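Local atomic coordinates of multicopper oxidase (Arthrobacter sp. FB24, PDB entry 3GDC), a protein that probably oxidises phenolic or similar substrates with molecular oxygen in the manner of laccases, using bound copper ions. Residues E47-K55 with Y172-F182; E203-E214 with Q248-R259. One frame throughout, in Å; residues are numbered along the deposited sequence.

How the contacts relate
Contact 1 sets the hairpin of residues 47-55, in the N-terminal multicopper oxidase region, against the calcium-binding loop 172-182 of the C-terminal region, whereas contact 2 pairs two strands within the C-terminal region. Their centres lie about 24 Å apart, yet the two meet where Asn180 of the calcium loop packs on Leu213, just beyond strand 205-211. Glu214 beside it has its side chain about 10 Å from the calcium ion. Copper is nearer to contact 2: Gly251 is about 5 Å from a bound copper ion, while in contact 1 the side chain of Phe54 is about 12 Å from one. Contact 2 also reaches a second subunit of the assembly.

Contact 1 of 2, residues E47-K55 with Y172-F182; sequences EIAPGIIFK and YNTDGGDDNEF. With CA (calcium ion), chain H.
Glu181 OE1 is gripped from two directions, by the calcium ion at 2.5 Å and by the backbone N of Thr174 at 2.8 Å, and Thr174 in turn lays its CG2 methyl against Ile48 and Ile52. Weak bonds from Thr174 OG1 and Asp175 N end on the same oxygen. The Glu181 chain bends at chi2 (64°), bringing both carboxylate oxygens to the metal. Asn173 OD1, Asp175 OD1, Gly176 O and both O and OD1 of Asp179 complete the seven oxygen ligands, and the amide of Asn173 is steadied by ND2 bonding to Gly177 O at 3.0 Å. This calcium loop joins strands 163-172 and 182-185 of a cupredoxin-like domain. At its base a classic beta bulge sets Glu181 and Phe182 opposite Tyr172, whose O accepts from both their backbone nitrogens. The hairpin of residues 47-55, closed by a type II turn from Ala49 to Ile52, leans on that base with apolar side chains. Tyr172 drives its CD1 edge over the centre of the Phe54 ring in a T-shaped pair, centroids 4.9 Å apart and planes at 69°, while Asn173 O meets the edge of Phe54 at CE1, 3.6 Å away. Ile48 lies against one face of Tyr172: CG2 stands over the ring, and chi1 of 52° swings CG1 so that CD1 reaches Tyr172 CB at 3.6 Å. The phenol OH beyond is hydrogen-bonded to Gly187 O. Ala49 CB sits over a face of Phe182, 3.9 Å from CZ, and a water donates to Ile53 O at 3.0 Å and weakly to Thr174 O.

Contact 2 of 2, residues E203-E214 with Q248-R259; sequences ELVRIHLINVLE and QVQGQRGILELR
Arg206 grips Glu257 side-on in a salt bridge: NE lies 2.8 Å and NH2 2.9 Å from the same oxygen, OE2, both coming from one face of a carboxylate turned 41° from the guanidinium. A bend at chi3 (-63°) turns the Arg206 head to its neighbour; NH2 also bonds Pro159 O, and CG rests 3.5 Å from Ile255 CG2. Ile255 also runs alongside His208. On the opposite face of the sheet Leu256 packs against both Ile207 and Leu209, with CD2 3.8 Å from Leu209 CB. At one end Leu204 CB lies over a face of the Arg259 guanidinium. Behind these side chains stands a regular antiparallel pairing, strand axes at 160°, with paired backbone bonds at Val205-Leu258, Ile207-Leu256 and Leu209-Gly254. Leu209 O takes a further bond from Gln248 NE2 (3.2 Å), which also bonds Tyr230. At the far end of strand 205-211, Gly251 N of the type II turn 249-252 reaches Asn211 O at 3.1 Å. Gln250 NE2 bonds Val212 O at 3.0 Å, its OE1 being held by His271 of a second subunit. Arg253 makes a salt bridge with Asp244 of that subunit. The pair forms the middle of one sheet of this domain's cupredoxin-like beta sandwich, flanked by strands 163-172 and 228-232; Phe221 of strand 218-223 in the facing sheet packs on Leu209 and Leu256, and strand 127-132 lies against Ile210, Arg253 and Ile255.

Contact 1 of 2, residues E47-K55 with Y172-F182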
loop_
_atom_site.group_PDB
_atom_site.type_symbol
_atom_site.label_atom_id
_atom_site.label_comp_id
_atom_site.label_asym_id
_atom_site.label_seq_id
_atom_site.Cartn_x
_atom_site.Cartn_y
_atom_site.Cartn_z
ATOM N N GLU A 47 10.462 -25.924 15.355
ATOM C CA GLU A 47 10.920 -26.438 14.070
ATOM C C GLU A 47 9.990 -25.953 12.965
ATOM O O GLU A 47 8.940 -26.544 12.729
ATOM C CB GLU A 47 11.022 -27.970 14.085
ATOM C CG GLU A 47 11.632 -28.514 12.792
ATOM C CD GLU A 47 12.095 -29.959 12.894
ATOM O OE1 GLU A 47 11.864 -30.617 13.929
ATOM O OE2 GLU A 47 12.704 -30.435 11.917
ATOM N N ILE A 48 10.382 -24.868 12.293
ATOM C CA ILE A 48 9.502 -24.209 11.321
ATOM C C ILE A 48 9.568 -24.804 9.912
ATOM O O ILE A 48 8.604 -24.722 9.137
ATOM C CB ILE A 48 9.738 -22.676 11.281
ATOM C CG1 ILE A 48 11.225 -22.357 11.085
ATOM C CG2 ILE A 48 9.201 -22.037 12.580
ATOM C CD1 ILE A 48 11.515 -20.987 10.487
ATOM N N ALA A 49 10.719 -25.388 9.593
ATOM C CA ALA A 49 10.949 -26.099 8.345
ATOM C C ALA A 49 11.759 -27.350 8.715
ATOM O O ALA A 49 12.451 -27.345 9.739
ATOM C CB ALA A 49 11.715 -25.217 7.371
ATOM N N PRO A 50 11.660 -28.434 7.913
ATOM C CA PRO A 50 12.400 -29.643 8.305
ATOM C C PRO A 50 13.881 -29.368 8.588
ATOM O O PRO A 50 14.622 -28.932 7.698
ATOM C CB PRO A 50 12.227 -30.570 7.095
ATOM C CG PRO A 50 10.920 -30.149 6.499
ATOM C CD PRO A 50 10.908 -28.641 6.660
ATOM N N GLY A 51 14.285 -29.599 9.834
ATOM C CA GLY A 51 15.673 -29.416 10.260
ATOM C C GLY A 51 16.076 -27.998 10.620
ATOM O O GLY A 51 17.231 -27.749 10.983
ATOM N N ILE A 52 15.117 -27.071 10.529
ATOM C CA ILE A 52 15.377 -25.657 10.794
ATOM C C ILE A 52 14.736 -25.273 12.121
ATOM O O ILE A 52 13.510 -25.204 12.232
ATOM C CB ILE A 52 14.848 -24.753 9.650
ATOM C CG1 ILE A 52 15.437 -25.170 8.289
ATOM C CG2 ILE A 52 15.110 -23.275 9.954
ATOM C CD1 ILE A 52 16.960 -24.997 8.143
ATOM N N ILE A 53 15.572 -25.055 13.127
ATOM C CA ILE A 53 15.094 -24.761 14.473
ATOM C C ILE A 53 15.185 -23.268 14.731
ATOM O O ILE A 53 16.279 -22.700 14.793
ATOM C CB ILE A 53 15.874 -25.526 15.560
ATOM C CG1 ILE A 53 15.901 -27.038 15.268
ATOM C CG2 ILE A 53 15.293 -25.223 16.946
ATOM C CD1 ILE A 53 14.525 -27.676 15.068
ATOM N N PHE A 54 14.021 -22.645 14.872
ATOM C CA PHE A 54 13.929 -21.213 15.110
ATOM C C PHE A 54 13.898 -20.989 16.624
ATOM O O PHE A 54 13.037 -21.536 17.306
ATOM C CB PHE A 54 12.664 -20.660 14.446
ATOM C CG PHE A 54 12.524 -19.166 14.548
ATOM C CD1 PHE A 54 13.269 -18.329 13.721
ATOM C CD2 PHE A 54 11.636 -18.598 15.460
ATOM C CE1 PHE A 54 13.144 -16.934 13.811
ATOM C CE2 PHE A 54 11.501 -17.205 15.551
ATOM C CZ PHE A 54 12.257 -16.379 14.735
ATOM N N LYS A 55 14.865 -20.220 17.135
ATOM C CA LYS A 55 14.906 -19.855 18.556
ATOM C C LYS A 55 13.965 -18.671 18.761
ATOM O O LYS A 55 14.318 -17.517 18.486
ATOM C CB LYS A 55 16.330 -19.503 19.002
ATOM C CG LYS A 55 17.374 -20.589 18.686
ATOM C CD LYS A 55 18.637 -20.429 19.534
ATOM C CE LYS A 55 18.385 -20.773 21.009
ATOM N NZ LYS A 55 18.067 -22.216 21.224
ATOM N N TYR A 172 10.175 -15.378 9.121
ATOM C CA TYR A 172 11.202 -15.924 9.990
ATOM C C TYR A 172 12.572 -15.590 9.443
ATOM O O TYR A 172 12.911 -15.977 8.324
ATOM C CB TYR A 172 11.056 -17.439 10.143
ATOM C CG TYR A 172 9.795 -17.836 10.881
ATOM C CD1 TYR A 172 9.681 -17.626 12.260
ATOM C CD2 TYR A 172 8.713 -18.384 10.199
ATOM C CE1 TYR A 172 8.522 -17.971 12.945
ATOM C CE2 TYR A 172 7.541 -18.736 10.874
ATOM C CZ TYR A 172 7.462 -18.521 12.254
ATOM O OH TYR A 172 6.325 -18.840 12.943
ATOM N N ASN A 173 13.317 -14.835 10.244
ATOM C CA ASN A 173 14.696 -14.479 9.966
ATOM C C ASN A 173 15.583 -15.475 10.707
ATOM O O ASN A 173 15.797 -15.364 11.922
ATOM C CB ASN A 173 14.954 -13.036 10.420
ATOM C CG ASN A 173 16.373 -12.564 10.130
ATOM O OD1 ASN A 173 17.218 -13.328 9.648
ATOM N ND2 ASN A 173 16.637 -11.296 10.420
ATOM N N THR A 174 16.071 -16.470 9.975
ATOM C CA THR A 174 16.779 -17.591 10.590
ATOM C C THR A 174 18.309 -17.440 10.602
ATOM O O THR A 174 18.975 -18.057 11.428
ATOM C CB THR A 174 16.401 -18.926 9.921
ATOM O OG1 THR A 174 16.820 -18.902 8.554
ATOM C CG2 THR A 174 14.885 -19.148 9.963
ATOM N N ASP A 175 18.863 -16.633 9.698
ATOM C CA ASP A 175 20.324 -16.579 9.534
ATOM C C ASP A 175 20.938 -15.202 9.796
ATOM O O ASP A 175 22.077 -14.937 9.402
ATOM C CB ASP A 175 20.743 -17.114 8.147
ATOM C CG ASP A 175 20.193 -16.280 6.981
ATOM O OD1 ASP A 175 19.903 -15.071 7.151
ATOM O OD2 ASP A 175 20.063 -16.846 5.867
ATOM N N GLY A 176 20.184 -14.329 10.464
ATOM C CA GLY A 176 20.638 -12.969 10.719
ATOM C C GLY A 176 20.457 -12.060 9.520
ATOM O O GLY A 176 19.834 -12.434 8.520
ATOM N N GLY A 177 21.005 -10.856 9.612
ATOM C CA GLY A 177 20.839 -9.877 8.547
ATOM C C GLY A 177 19.469 -9.233 8.619
ATOM O O GLY A 177 18.781 -9.318 9.651
ATOM N N ASP A 178 19.076 -8.594 7.523
ATOM C CA ASP A 178 17.850 -7.802 7.472
ATOM C C ASP A 178 16.816 -8.440 6.554
ATOM O O ASP A 178 15.955 -7.753 6.000
ATOM C CB ASP A 178 18.173 -6.374 7.004
ATOM C CG ASP A 178 18.538 -6.300 5.514
ATOM O OD1 ASP A 178 19.066 -7.293 4.953
ATOM O OD2 ASP A 178 18.294 -5.235 4.899
ATOM N N ASP A 179 16.910 -9.758 6.399
ATOM C CA ASP A 179 16.055 -10.490 5.471
ATOM C C ASP A 179 15.400 -11.710 6.099
ATOM O O ASP A 179 15.940 -12.313 7.028
ATOM C CB ASP A 179 16.832 -10.894 4.203
ATOM C CG ASP A 179 18.076 -11.748 4.489
ATOM O OD1 ASP A 179 18.485 -11.927 5.663
ATOM O OD2 ASP A 179 18.662 -12.256 3.504
ATOM N N ASN A 180 14.229 -12.059 5.584
ATOM C CA ASN A 180 13.525 -13.266 6.002
ATOM C C ASN A 180 13.884 -14.443 5.116
ATOM O O ASN A 180 14.128 -14.267 3.921
ATOM C CB ASN A 180 12.024 -13.033 5.941
ATOM C CG ASN A 180 11.561 -12.014 6.964
ATOM O OD1 ASN A 180 10.941 -11.005 6.622
ATOM N ND2 ASN A 180 11.887 -12.264 8.224
ATOM N N GLU A 181 13.882 -15.635 5.699
ATOM C CA GLU A 181 14.172 -16.878 4.970
ATOM C C GLU A 181 12.907 -17.699 4.735
ATOM O O GLU A 181 12.808 -18.454 3.749
ATOM C CB GLU A 181 15.219 -17.699 5.728
ATOM C CG GLU A 181 16.657 -17.183 5.578
ATOM C CD GLU A 181 16.877 -15.805 6.169
ATOM O OE1 GLU A 181 16.701 -15.645 7.395
ATOM O OE2 GLU A 181 17.253 -14.869 5.417
ATOM N N PHE A 182 11.934 -17.549 5.640
ATOM C CA PHE A 182 10.631 -18.200 5.492
ATOM C C PHE A 182 9.479 -17.262 5.852
ATOM O O PHE A 182 9.672 -16.238 6.518
ATOM C CB PHE A 182 10.537 -19.461 6.356
ATOM C CG PHE A 182 11.586 -20.492 6.030
ATOM C CD1 PHE A 182 11.403 -21.370 4.965
ATOM C CD2 PHE A 182 12.763 -20.551 6.761
ATOM C CE1 PHE A 182 12.390 -22.314 4.644
ATOM C CE2 PHE A 182 13.755 -21.492 6.443
ATOM C CZ PHE A 182 13.557 -22.371 5.386
HETATM CA CA CA H . 18.038 -13.477 7.373
HETATM O O HOH W 1 17.099 -20.381 13.082
#

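Contact 2 of 2, residues E203-E214 with Q248-R259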
loop_
_atom_site.group_PDB
_atom_site.type_symbol
_atom_site.label_atom_id
_atom_site.label_comp_id
_atom_site.label_asym_id
_atom_site.label_seq_id
_atom_site.Cartn_x
_atom_site.Cartn_y
_atom_site.Cartn_z
ATOM N N GLU A 203 -21.467 -20.664 2.904
ATOM C CA GLU A 203 -21.444 -20.157 4.281
ATOM C C GLU A 203 -20.657 -18.854 4.396
ATOM O O GLU A 203 -19.694 -18.635 3.666
ATOM C CB GLU A 203 -20.830 -21.184 5.230
ATOM C CG GLU A 203 -21.772 -22.294 5.665
ATOM C CD GLU A 203 -21.354 -22.921 6.991
ATOM O OE1 GLU A 203 -20.147 -22.857 7.335
ATOM O OE2 GLU A 203 -22.237 -23.477 7.691
ATOM N N LEU A 204 -21.060 -17.991 5.321
ATOM C CA LEU A 204 -20.326 -16.746 5.535
ATOM C C LEU A 204 -19.044 -16.966 6.338
ATOM O O LEU A 204 -19.089 -17.281 7.535
ATOM C CB LEU A 204 -21.203 -15.702 6.223
ATOM C CG LEU A 204 -20.566 -14.317 6.375
ATOM C CD1 LEU A 204 -20.205 -13.710 5.025
ATOM C CD2 LEU A 204 -21.530 -13.403 7.128
ATOM N N VAL A 205 -17.907 -16.793 5.668
ATOM C CA VAL A 205 -16.593 -16.947 6.289
ATOM C C VAL A 205 -16.048 -15.550 6.606
ATOM O O VAL A 205 -16.063 -14.679 5.744
ATOM C CB VAL A 205 -15.627 -17.720 5.356
ATOM C CG1 VAL A 205 -14.200 -17.750 5.942
ATOM C CG2 VAL A 205 -16.151 -19.136 5.092
ATOM N N ARG A 206 -15.598 -15.338 7.847
ATOM C CA ARG A 206 -15.067 -14.054 8.281
ATOM C C ARG A 206 -13.643 -14.274 8.797
ATOM O O ARG A 206 -13.420 -15.029 9.747
ATOM C CB ARG A 206 -15.954 -13.427 9.382
ATOM C CG ARG A 206 -15.429 -12.127 9.977
ATOM C CD ARG A 206 -16.449 -11.450 10.923
ATOM N NE ARG A 206 -17.662 -11.065 10.200
ATOM C CZ ARG A 206 -18.905 -11.180 10.675
ATOM N NH1 ARG A 206 -19.116 -11.660 11.889
ATOM N NH2 ARG A 206 -19.938 -10.813 9.919
ATOM N N ILE A 207 -12.689 -13.614 8.159
ATOM C CA ILE A 207 -11.286 -13.786 8.504
ATOM C C ILE A 207 -10.728 -12.485 9.073
ATOM O O ILE A 207 -10.841 -11.430 8.453
ATOM C CB ILE A 207 -10.445 -14.185 7.254
ATOM C CG1 ILE A 207 -11.025 -15.429 6.573
ATOM C CG2 ILE A 207 -8.964 -14.392 7.643
ATOM C CD1 ILE A 207 -10.437 -15.692 5.163
ATOM N N HIS A 208 -10.100 -12.576 10.239
ATOM C CA HIS A 208 -9.330 -11.465 10.777
ATOM C C HIS A 208 -7.884 -11.627 10.319
ATOM O O HIS A 208 -7.171 -12.490 10.821
ATOM C CB HIS A 208 -9.414 -11.464 12.302
ATOM C CG HIS A 208 -10.814 -11.335 12.796
ATOM N ND1 HIS A 208 -11.426 -10.117 12.991
ATOM C CD2 HIS A 208 -11.748 -12.277 13.065
ATOM C CE1 HIS A 208 -12.670 -10.314 13.389
ATOM N NE2 HIS A 208 -12.895 -11.615 13.432
ATOM N N LEU A 209 -7.458 -10.779 9.387
ATOM C CA LEU A 209 -6.120 -10.905 8.784
ATOM C C LEU A 209 -5.199 -9.831 9.308
ATOM O O LEU A 209 -5.496 -8.645 9.159
ATOM C CB LEU A 209 -6.216 -10.773 7.256
ATOM C CG LEU A 209 -4.884 -10.877 6.506
ATOM C CD1 LEU A 209 -4.413 -12.313 6.516
ATOM C CD2 LEU A 209 -5.087 -10.379 5.079
ATOM N N ILE A 210 -4.083 -10.248 9.898
ATOM C CA ILE A 210 -3.166 -9.336 10.569
ATOM C C ILE A 210 -1.765 -9.513 10.033
ATOM O O ILE A 210 -1.253 -10.630 10.004
ATOM C CB ILE A 210 -3.132 -9.612 12.089
ATOM C CG1 ILE A 210 -4.534 -9.468 12.668
ATOM C CG2 ILE A 210 -2.127 -8.699 12.790
ATOM C CD1 ILE A 210 -4.753 -10.257 13.937
ATOM N N ASN A 211 -1.131 -8.400 9.662
ATOM C CA ASN A 211 0.237 -8.458 9.185
ATOM C C ASN A 211 1.243 -8.047 10.253
ATOM O O ASN A 211 1.246 -6.884 10.683
ATOM C CB ASN A 211 0.431 -7.586 7.936
ATOM C CG ASN A 211 1.812 -7.770 7.338
ATOM O OD1 ASN A 211 2.357 -8.881 7.381
ATOM N ND2 ASN A 211 2.396 -6.697 6.802
ATOM N N VAL A 212 2.108 -8.985 10.659
ATOM C CA VAL A 212 3.226 -8.649 11.559
ATOM C C VAL A 212 4.609 -8.774 10.897
ATOM O O VAL A 212 5.634 -8.654 11.557
ATOM C CB VAL A 212 3.193 -9.453 12.869
ATOM C CG1 VAL A 212 1.870 -9.261 13.578
ATOM C CG2 VAL A 212 3.449 -10.945 12.596
ATOM N N LEU A 213 4.625 -9.015 9.587
ATOM C CA LEU A 213 5.876 -9.261 8.887
ATOM C C LEU A 213 6.912 -8.153 9.105
ATOM O O LEU A 213 6.660 -6.983 8.837
ATOM C CB LEU A 213 5.612 -9.480 7.390
ATOM C CG LEU A 213 6.827 -9.678 6.487
ATOM C CD1 LEU A 213 7.583 -10.951 6.872
ATOM C CD2 LEU A 213 6.314 -9.754 5.054
ATOM N N GLU A 214 8.070 -8.542 9.617
ATOM C CA GLU A 214 9.164 -7.615 9.830
ATOM C C GLU A 214 10.090 -7.625 8.604
ATOM O O GLU A 214 10.065 -8.579 7.801
ATOM C CB GLU A 214 9.924 -7.995 11.114
ATOM C CG GLU A 214 11.038 -7.026 11.526
ATOM C CD GLU A 214 10.535 -5.593 11.626
ATOM O OE1 GLU A 214 9.953 -5.259 12.681
ATOM O OE2 GLU A 214 10.691 -4.826 10.640
ATOM N N GLN A 248 -1.152 -5.081 3.025
ATOM C CA GLN A 248 -1.003 -4.562 4.382
ATOM C C GLN A 248 0.470 -4.334 4.680
ATOM O O GLN A 248 1.286 -5.226 4.474
ATOM C CB GLN A 248 -1.553 -5.584 5.384
ATOM C CG GLN A 248 -3.056 -5.870 5.266
ATOM C CD GLN A 248 -3.526 -6.927 6.263
ATOM O OE1 GLN A 248 -2.717 -7.654 6.829
ATOM N NE2 GLN A 248 -4.838 -7.008 6.478
ATOM N N VAL A 249 0.825 -3.159 5.190
ATOM C CA VAL A 249 2.160 -2.983 5.750
ATOM C C VAL A 249 2.125 -3.549 7.173
ATOM O O VAL A 249 1.059 -3.920 7.668
ATOM C CB VAL A 249 2.587 -1.500 5.781
ATOM C CG1 VAL A 249 2.550 -0.900 4.369
ATOM C CG2 VAL A 249 1.693 -0.681 6.774
ATOM N N GLN A 250 3.271 -3.609 7.838
ATOM C CA GLN A 250 3.299 -4.133 9.205
ATOM C C GLN A 250 2.452 -3.239 10.112
ATOM O O GLN A 250 2.561 -2.010 10.052
ATOM C CB GLN A 250 4.728 -4.206 9.731
ATOM C CG GLN A 250 4.828 -4.992 11.028
ATOM C CD GLN A 250 6.151 -4.808 11.731
ATOM O OE1 GLN A 250 6.568 -3.684 12.024
ATOM N NE2 GLN A 250 6.817 -5.917 12.028
ATOM N N GLY A 251 1.595 -3.859 10.921
ATOM C CA GLY A 251 0.710 -3.096 11.804
ATOM C C GLY A 251 -0.683 -2.935 11.226
ATOM O O GLY A 251 -1.619 -2.674 11.976
ATOM N N GLN A 252 -0.833 -3.087 9.904
ATOM C CA GLN A 252 -2.164 -3.065 9.295
ATOM C C GLN A 252 -2.838 -4.428 9.399
ATOM O O GLN A 252 -2.178 -5.460 9.474
ATOM C CB GLN A 252 -2.156 -2.573 7.832
ATOM C CG GLN A 252 -1.827 -1.079 7.670
ATOM C CD GLN A 252 -1.936 -0.580 6.233
ATOM O OE1 GLN A 252 -2.557 0.456 5.966
ATOM N NE2 GLN A 252 -1.348 -1.308 5.309
ATOM N N ARG A 253 -4.158 -4.402 9.407
ATOM C CA ARG A 253 -4.971 -5.590 9.634
ATOM C C ARG A 253 -6.395 -5.245 9.252
ATOM O O ARG A 253 -6.722 -4.070 9.067
ATOM C CB ARG A 253 -4.857 -6.099 11.085
ATOM C CG ARG A 253 -5.526 -5.231 12.161
ATOM C CD ARG A 253 -4.680 -4.018 12.503
ATOM N NE ARG A 253 -5.237 -3.259 13.628
ATOM C CZ ARG A 253 -4.743 -2.112 14.084
ATOM N NH1 ARG A 253 -3.660 -1.567 13.534
ATOM N NH2 ARG A 253 -5.337 -1.504 15.108
ATOM N N GLY A 254 -7.235 -6.258 9.094
ATOM C CA GLY A 254 -8.617 -6.020 8.691
ATOM C C GLY A 254 -9.439 -7.283 8.687
ATOM O O GLY A 254 -8.939 -8.364 9.015
ATOM N N ILE A 255 -10.706 -7.145 8.321
ATOM C CA ILE A 255 -11.598 -8.282 8.218
ATOM C C ILE A 255 -11.917 -8.547 6.755
ATOM O O ILE A 255 -12.210 -7.608 6.008
ATOM C CB ILE A 255 -12.913 -8.052 8.999
ATOM C CG1 ILE A 255 -12.594 -7.814 10.479
ATOM C CG2 ILE A 255 -13.859 -9.234 8.802
ATOM C CD1 ILE A 255 -13.807 -7.406 11.335
ATOM N N LEU A 256 -11.839 -9.819 6.360
ATOM C CA LEU A 256 -12.322 -10.249 5.051
ATOM C C LEU A 256 -13.583 -11.071 5.252
ATOM O O LEU A 256 -13.636 -11.917 6.152
ATOM C CB LEU A 256 -11.303 -11.108 4.294
ATOM C CG LEU A 256 -9.785 -11.156 4.480
ATOM C CD1 LEU A 256 -9.131 -11.538 3.161
ATOM C CD2 LEU A 256 -9.137 -9.908 5.056
ATOM N N GLU A 257 -14.585 -10.838 4.413
ATOM C CA GLU A 257 -15.819 -11.619 4.453
ATOM C C GLU A 257 -16.129 -12.188 3.083
ATOM O O GLU A 257 -16.117 -11.457 2.083
ATOM C CB GLU A 257 -16.998 -10.768 4.932
ATOM C CG GLU A 257 -16.856 -10.254 6.359
ATOM C CD GLU A 257 -18.164 -9.708 6.922
ATOM O OE1 GLU A 257 -19.169 -9.681 6.182
ATOM O OE2 GLU A 257 -18.178 -9.315 8.113
ATOM N N LEU A 258 -16.382 -13.490 3.032
ATOM C CA LEU A 258 -16.817 -14.103 1.784
ATOM C C LEU A 258 -17.677 -15.350 1.956
ATOM O O LEU A 258 -17.747 -15.928 3.033
ATOM C CB LEU A 258 -15.609 -14.402 0.890
ATOM C CG LEU A 258 -14.647 -15.529 1.260
ATOM C CD1 LEU A 258 -13.774 -15.787 0.043
ATOM C CD2 LEU A 258 -13.782 -15.162 2.450
ATOM N N ARG A 259 -18.340 -15.743 0.866
ATOM C CA ARG A 259 -19.031 -17.025 0.772
ATOM C C ARG A 259 -18.475 -17.723 -0.467
ATOM O O ARG A 259 -18.491 -17.142 -1.552
ATOM C CB ARG A 259 -20.542 -16.825 0.612
ATOM C CG ARG A 259 -21.183 -15.984 1.691
ATOM C CD ARG A 259 -22.659 -15.728 1.391
ATOM N NE ARG A 259 -23.315 -14.984 2.475
ATOM C CZ ARG A 259 -23.929 -15.547 3.516
ATOM N NH1 ARG A 259 -23.991 -16.870 3.639
ATOM N NH2 ARG A 259 -24.494 -14.776 4.444
#